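Periplasmic binding protein/LacI transcriptional regulator (Brachyspira murdochii, PDB 4KQC) probably binds a carbohydrate as the solute-binding component of an ABC transporter. Local coordinates at residues H16-W19 and V20-D24; K254-L257 and D258-N262. One frame throughout, in Å; residues are numbered along the deposited sequence.

Overall arrangement
Both interactions are local contacts within a single helix, each helix being the crossover of a beta-alpha-beta unit, but they belong to different sheets of this two-domain periplasmic binding fold, one parallel and the other mixed. Interaction 1 (16-24) sits in the early part of helix 18-33, between strands 6-10 and 36-40; interaction 2 (254-262) takes in the whole of helix 254-261, between strands 246-250 and 267-270. Their centres are about 19 Å apart, and they do not touch. The same backbone ladder carries different chemistry: buried aromatic rings packed with a valine in interaction 1, and in interaction 2 a lysine-aspartate pair, K254 exposed and D258 partly so, on a helix that buries Q256, L257, A259 and I260.

Interaction 1 (H16-W19 and V20-D24); sequences HKFW and VTVRD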
ATOM      1  N   HIS A  16      -1.043 -12.490  -1.551  1.00 15.69           N
ATOM      2  CA  HIS A  16      -2.113 -11.618  -1.076  1.00 16.25           C
ATOM      3  C   HIS A  16      -3.206 -11.629  -2.127  1.00 15.42           C
ATOM      4  O   HIS A  16      -2.893 -11.447  -3.305  1.00 13.58           O
ATOM      5  CB  HIS A  16      -1.611 -10.209  -0.843  1.00 18.24           C
ATOM      6  CG  HIS A  16      -0.434 -10.158   0.098  1.00 20.97           C
ATOM      7  ND1 HIS A  16      -0.535 -10.522   1.429  1.00 22.68           N
ATOM      8  CD2 HIS A  16       0.869  -9.877  -0.120  1.00 20.74           C
ATOM      9  CE1 HIS A  16       0.649 -10.419   2.002  1.00 24.14           C
ATOM     10  NE2 HIS A  16       1.524 -10.036   1.083  1.00 24.03           N
ATOM     11  N   LYS A  17      -4.449 -11.874  -1.719  1.00 16.30           N
ATOM     12  CA  LYS A  17      -5.570 -12.040  -2.676  1.00 17.37           C
ATOM     13  C   LYS A  17      -5.983 -10.772  -3.442  1.00 16.27           C
ATOM     14  O   LYS A  17      -6.745 -10.855  -4.391  1.00 14.95           O
ATOM     15  CB  LYS A  17      -6.808 -12.581  -1.981  1.00 22.84           C
ATOM     16  CG  LYS A  17      -6.721 -14.024  -1.474  1.00 27.21           C
ATOM     17  CD  LYS A  17      -8.060 -14.348  -0.777  1.00 32.95           C
ATOM     18  CE  LYS A  17      -7.984 -15.487   0.233  1.00 36.27           C
ATOM     19  NZ  LYS A  17      -8.356 -16.768  -0.422  1.00 35.21           N
ATOM     20  N   PHE A  18      -5.505  -9.620  -2.970  1.00 14.02           N
ATOM     21  CA  PHE A  18      -5.500  -8.394  -3.792  1.00 12.95           C
ATOM     22  C   PHE A  18      -5.191  -8.748  -5.238  1.00 12.35           C
ATOM     23  O   PHE A  18      -5.792  -8.230  -6.141  1.00 11.91           O
ATOM     24  CB  PHE A  18      -4.411  -7.522  -3.193  1.00 12.99           C
ATOM     25  CG  PHE A  18      -4.148  -6.189  -3.882  1.00 12.42           C
ATOM     26  CD1 PHE A  18      -3.228  -6.069  -4.905  1.00 11.96           C
ATOM     27  CD2 PHE A  18      -4.774  -5.012  -3.420  1.00 13.50           C
ATOM     28  CE1 PHE A  18      -2.872  -4.832  -5.415  1.00 12.62           C
ATOM     29  CE2 PHE A  18      -4.431  -3.766  -3.974  1.00 13.52           C
ATOM     30  CZ  PHE A  18      -3.518  -3.684  -4.984  1.00 12.79           C
ATOM     31  N   TRP A  19      -4.189  -9.607  -5.447  1.00 11.63           N
ATOM     32  CA  TRP A  19      -3.684  -9.893  -6.773  1.00 11.54           C
ATOM     33  C   TRP A  19      -4.627 -10.741  -7.638  1.00 11.56           C
ATOM     34  O   TRP A  19      -4.542 -10.683  -8.879  1.00 11.97           O
ATOM     35  CB  TRP A  19      -2.239 -10.484  -6.701  1.00 11.83           C
ATOM     36  CG  TRP A  19      -1.303  -9.420  -6.318  1.00 11.82           C
ATOM     37  CD1 TRP A  19      -0.930  -9.069  -5.079  1.00 12.56           C
ATOM     38  CD2 TRP A  19      -0.712  -8.469  -7.196  1.00 12.46           C
ATOM     39  NE1 TRP A  19      -0.111  -7.974  -5.114  1.00 12.91           N
ATOM     40  CE2 TRP A  19       0.030  -7.578  -6.409  1.00 12.98           C
ATOM     41  CE3 TRP A  19      -0.697  -8.321  -8.576  1.00 13.98           C
ATOM     42  CZ2 TRP A  19       0.751  -6.518  -6.949  1.00 13.87           C
ATOM     43  CZ3 TRP A  19       0.056  -7.241  -9.090  1.00 13.43           C
ATOM     44  CH2 TRP A  19       0.753  -6.385  -8.265  1.00 13.33           C
ATOM     45  N   VAL A  20      -5.576 -11.454  -7.022  1.00 12.37           N
ATOM     46  CA  VAL A  20      -6.625 -12.119  -7.774  1.00 12.84           C
ATOM     47  C   VAL A  20      -7.509 -11.058  -8.468  1.00 11.89           C
ATOM     48  O   VAL A  20      -7.872 -11.139  -9.655  1.00 11.98           O
ATOM     49  CB  VAL A  20      -7.439 -12.995  -6.830  1.00 14.23           C
ATOM     50  CG1 VAL A  20      -8.635 -13.613  -7.519  1.00 16.54           C
ATOM     51  CG2 VAL A  20      -6.539 -14.094  -6.293  1.00 13.93           C
ATOM     52  N   THR A  21      -7.787 -10.000  -7.712  1.00 12.02           N
ATOM     53  CA  THR A  21      -8.574  -8.931  -8.280  1.00 12.02           C
ATOM     54  C   THR A  21      -7.826  -8.112  -9.383  1.00 11.92           C
ATOM     55  O   THR A  21      -8.422  -7.718 -10.401  1.00 10.84           O
ATOM     56  CB  THR A  21      -9.080  -8.003  -7.188  1.00 13.44           C
ATOM     57  OG1 THR A  21      -9.808  -8.807  -6.212  1.00 15.89           O
ATOM     58  CG2 THR A  21      -9.951  -6.953  -7.787  1.00 14.43           C
ATOM     59  N   VAL A  22      -6.540  -7.911  -9.197  1.00 10.78           N
ATOM     60  CA  VAL A  22      -5.731  -7.275 -10.192  1.00 10.51           C
ATOM     61  C   VAL A  22      -5.791  -8.126 -11.458  1.00 11.13           C
ATOM     62  O   VAL A  22      -5.904  -7.577 -12.538  1.00 10.23           O
ATOM     63  CB  VAL A  22      -4.259  -7.128  -9.752  1.00  9.98           C
ATOM     64  CG1 VAL A  22      -3.393  -6.576 -10.868  1.00  9.57           C
ATOM     65  CG2 VAL A  22      -4.114  -6.258  -8.494  1.00 10.35           C
ATOM     66  N   ARG A  23      -5.614  -9.435 -11.313  1.00 11.03           N
ATOM     67  CA  ARG A  23      -5.693 -10.321 -12.480  1.00 12.33           C
ATOM     68  C   ARG A  23      -6.997 -10.176 -13.194  1.00 12.12           C
ATOM     69  O   ARG A  23      -7.011 -10.138 -14.441  1.00 11.68           O
ATOM     70  CB  ARG A  23      -5.415 -11.789 -12.176  1.00 13.04           C
ATOM     71  CG  ARG A  23      -5.403 -12.692 -13.405  1.00 14.05           C
ATOM     72  CD  ARG A  23      -4.897 -14.085 -13.083  1.00 15.15           C
ATOM     73  NE  ARG A  23      -5.763 -14.811 -12.188  1.00 17.47           N
ATOM     74  CZ  ARG A  23      -5.636 -16.088 -11.849  1.00 20.41           C
ATOM     75  NH1 ARG A  23      -4.596 -16.799 -12.258  1.00 20.66           N
ATOM     76  NH2 ARG A  23      -6.570 -16.658 -11.088  1.00 22.46           N
ATOM     77  N   ASP A  24      -8.096 -10.107 -12.441  1.00 11.88           N
ATOM     78  CA  ASP A  24      -9.410  -9.936 -13.082  1.00 13.71           C
ATOM     79  C   ASP A  24      -9.442  -8.676 -13.967  1.00 12.36           C
ATOM     80  O   ASP A  24     -10.003  -8.724 -15.095  1.00 12.43           O
ATOM     81  CB  ASP A  24     -10.522  -9.795 -12.056  1.00 15.29           C
ATOM     82  CG  ASP A  24     -10.785 -11.088 -11.262  1.00 19.17           C
ATOM     83  OD1 ASP A  24     -10.494 -12.199 -11.775  1.00 20.63           O
ATOM     84  OD2 ASP A  24     -11.316 -10.939 -10.131  1.00 22.98           O
TER
HETATM   85  O   HOH W   1      -9.634 -11.364  -3.895  1.00 31.64           O
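V22 packs its two methyl groups against F18 and W19: CG2 meets both rings, CG1 the indole. CG2 approaches the F18 ring obliquely, 3.6 Å from CE1, and also lies over one face of the W19 indole, near the rim. The other methyl meets the benzo ring, where V22 CG1 is 3.9 Å from W19 CZ3. With V22 CG1 anti to the backbone N (chi1 174°), CG2 falls beside that N, on the side of F18, four residues back. F18 in turn sets CD1 3.6 Å above the plane of the W19 ring, so that the phenyl rim and V22 CG2 share one indole face, while H16 O meets the indole at its edge.

F18, W19 and V22 lie in the early part of helix 18-33, the crossover between parallel strands 6-10 and 36-40 in a periplasmic binding protein domain. The backbone fixes their spacing: V22 N donates to F18 O (3.2 Å), and R23 N to W19 O (2.9 Å). An i to i+3 bond precedes them, V20 N reaching K17 O at 2.9 Å with a bent N-H...O angle of 137°. K17 O also accepts a hydrogen bond from a water at 3.0 Å, and that water makes a weak second bond to the hydroxyl of T21.

Farther out, F39 of strand 36-40 packs on W19, V22 and R23. P273, on helix 273-288, touches F18, T21 and V22, while F18 also meets I276 of that helix and D93 and Q271 in neighbouring loops.

Interaction 2 (K254-L257 and D258-N262); sequences KPQL and DAIRN. With NO3 (nitrate ion), chain F.
K254 reaches along the helix to D258 and makes a salt bridge one turn on, beside a nitrate ion probably acquired from the crystallisation liquor. This i to i+4 pair lies on the short crossover helix 254-261 of a beta-alpha-beta unit, between strands 246-250 and 267-270. In the lysine conformer described here, one of two modelled, the chain bends at chi2 (103°) and again at chi4, carrying CE across the carboxylate. K254 NZ thereby meets the syn lone pair of D258 OD1 at 2.9 Å. Replacing D258 by an alanine would probably leave the K254 ammonium without its carboxylate mate and the lysine chain less ordered.

Beneath the pair, D258 N donates to K254 O at 2.9 Å with a nearly straight N-H...O angle of 175°, so the two residues are joined through both backbone and side chains. The inner side of the helix is apolar apart from Q256, whose amide hydrogen-bonds to S268, F250 and S252; L257 and I260 pack on Y303. R261 turns its guanidinium to a salt bridge with D309, while beyond the last turn N262 ND2 donates to nitrate O3 at 3.1 Å.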
ATOM      1  N   LYS A 254      -8.209 -10.229   5.660  1.00 14.68           N
ATOM      2  CA  LYS A 254      -9.190 -10.570   6.683  0.70 16.03           C
ATOM      3  C   LYS A 254      -8.888 -10.066   8.083  1.00 15.11           C
ATOM      4  O   LYS A 254      -9.770  -9.573   8.752  1.00 15.99           O
ATOM      5  CB  LYS A 254      -9.429 -12.079   6.731  0.70 18.34           C
ATOM      6  CG  LYS A 254     -10.414 -12.564   7.775  0.70 20.91           C
ATOM      7  CD  LYS A 254     -11.763 -12.908   7.203  0.70 23.75           C
ATOM      8  CE  LYS A 254     -12.710 -13.427   8.285  0.70 25.66           C
ATOM      9  NZ  LYS A 254     -13.913 -12.550   8.362  0.70 26.22           N
ATOM     10  N   PRO A 255      -7.623 -10.232   8.570  1.00 15.88           N
ATOM     11  CA  PRO A 255      -7.432  -9.752   9.966  1.00 15.80           C
ATOM     12  C   PRO A 255      -7.746  -8.266  10.147  1.00 13.93           C
ATOM     13  O   PRO A 255      -8.357  -7.888  11.140  1.00 15.40           O
ATOM     14  CB  PRO A 255      -5.959 -10.033  10.256  1.00 17.00           C
ATOM     15  CG  PRO A 255      -5.531 -11.012   9.234  1.00 17.41           C
ATOM     16  CD  PRO A 255      -6.400 -10.802   8.012  1.00 16.90           C
ATOM     17  N   GLN A 256      -7.299  -7.459   9.199  1.00 13.38           N
ATOM     18  CA  GLN A 256      -7.593  -6.040   9.214  1.00 12.76           C
ATOM     19  C   GLN A 256      -9.088  -5.748   9.117  1.00 12.45           C
ATOM     20  O   GLN A 256      -9.572  -4.805   9.764  1.00 11.78           O
ATOM     21  CB  GLN A 256      -6.792  -5.307   8.111  1.00 12.48           C
ATOM     22  CG  GLN A 256      -6.917  -3.800   8.171  1.00 12.81           C
ATOM     23  CD  GLN A 256      -5.831  -3.015   7.421  1.00 12.77           C
ATOM     24  OE1 GLN A 256      -5.638  -1.810   7.673  1.00 13.33           O
ATOM     25  NE2 GLN A 256      -5.112  -3.674   6.483  1.00 13.29           N
ATOM     26  N   LEU A 257      -9.792  -6.445   8.227  1.00 12.70           N
ATOM     27  CA  LEU A 257     -11.237  -6.216   8.056  1.00 12.80           C
ATOM     28  C   LEU A 257     -11.944  -6.554   9.333  1.00 13.19           C
ATOM     29  O   LEU A 257     -12.810  -5.831   9.816  1.00 12.27           O
ATOM     30  CB  LEU A 257     -11.770  -7.088   6.916  1.00 13.96           C
ATOM     31  CG  LEU A 257     -11.263  -6.721   5.510  1.00 14.68           C
ATOM     32  CD1 LEU A 257     -11.750  -7.672   4.433  1.00 16.54           C
ATOM     33  CD2 LEU A 257     -11.724  -5.321   5.229  1.00 15.59           C
ATOM     34  N   ASP A 258     -11.617  -7.702   9.927  1.00 12.89           N
ATOM     35  CA  ASP A 258     -12.261  -8.063  11.192  1.00 14.14           C
ATOM     36  C   ASP A 258     -11.953  -7.034  12.296  1.00 12.82           C
ATOM     37  O   ASP A 258     -12.839  -6.735  13.113  1.00 13.37           O
ATOM     38  CB  ASP A 258     -11.744  -9.426  11.637  1.00 16.98           C
ATOM     39  CG  ASP A 258     -12.306 -10.556  10.808  1.00 19.90           C
ATOM     40  OD1 ASP A 258     -13.284 -10.326  10.044  1.00 22.38           O
ATOM     41  OD2 ASP A 258     -11.757 -11.681  10.951  1.00 23.57           O
ATOM     42  N   ALA A 259     -10.702  -6.537  12.342  1.00 11.62           N
ATOM     43  CA  ALA A 259     -10.335  -5.508  13.350  1.00 11.46           C
ATOM     44  C   ALA A 259     -11.164  -4.251  13.164  1.00 11.39           C
ATOM     45  O   ALA A 259     -11.485  -3.569  14.131  1.00 11.39           O
ATOM     46  CB  ALA A 259      -8.876  -5.173  13.305  1.00 11.47           C
ATOM     47  N   ILE A 260     -11.406  -3.867  11.918  1.00 11.25           N
ATOM     48  CA  ILE A 260     -12.325  -2.692  11.655  1.00 11.42           C
ATOM     49  C   ILE A 260     -13.757  -3.031  12.105  1.00 13.41           C
ATOM     50  O   ILE A 260     -14.361  -2.261  12.792  1.00 12.81           O
ATOM     51  CB  ILE A 260     -12.278  -2.240  10.192  1.00 11.61           C
ATOM     52  CG1 ILE A 260     -10.911  -1.595   9.948  1.00 11.85           C
ATOM     53  CG2 ILE A 260     -13.424  -1.246   9.867  1.00 12.36           C
ATOM     54  CD1 ILE A 260     -10.570  -1.436   8.518  1.00 11.99           C
ATOM     55  N   ARG A 261     -14.267  -4.222  11.767  1.00 13.44           N
ATOM     56  CA  ARG A 261     -15.605  -4.612  12.235  1.00 15.38           C
ATOM     57  C   ARG A 261     -15.746  -4.650  13.767  1.00 16.07           C
ATOM     58  O   ARG A 261     -16.790  -4.272  14.320  1.00 17.75           O
ATOM     59  CB  ARG A 261     -15.997  -5.942  11.630  1.00 16.21           C
ATOM     60  CG  ARG A 261     -16.207  -5.898  10.125  1.00 18.48           C
ATOM     61  CD  ARG A 261     -16.590  -7.294   9.632  1.00 20.45           C
ATOM     62  NE  ARG A 261     -16.611  -7.332   8.190  1.00 24.06           N
ATOM     63  CZ  ARG A 261     -17.575  -6.780   7.466  1.00 24.46           C
ATOM     64  NH1 ARG A 261     -18.608  -6.196   8.055  1.00 26.91           N
ATOM     65  NH2 ARG A 261     -17.528  -6.848   6.132  1.00 26.11           N
ATOM     66  N   ASN A 262     -14.687  -5.066  14.459  1.00 15.23           N
ATOM     67  CA  ASN A 262     -14.662  -5.190  15.902  1.00 16.14           C
ATOM     68  C   ASN A 262     -14.265  -3.913  16.632  1.00 15.75           C
ATOM     69  O   ASN A 262     -14.131  -3.955  17.862  1.00 16.30           O
ATOM     70  CB  ASN A 262     -13.620  -6.259  16.268  1.00 19.38           C
ATOM     71  CG  ASN A 262     -14.036  -7.655  15.900  1.00 22.77           C
ATOM     72  OD1 ASN A 262     -15.225  -7.947  15.800  1.00 26.73           O
ATOM     73  ND2 ASN A 262     -13.042  -8.546  15.687  1.00 25.04           N
TER
HETATM   74  N   NO3 F 505     -13.899 -11.895  13.694  1.00 46.34           N
HETATM   75  O1  NO3 F 505     -14.922 -11.286  13.379  1.00 49.89           O
HETATM   76  O2  NO3 F 505     -13.425 -12.966  12.912  1.00 49.26           O
HETATM   77  O3  NO3 F 505     -13.199 -11.532  14.846  1.00 45.12           O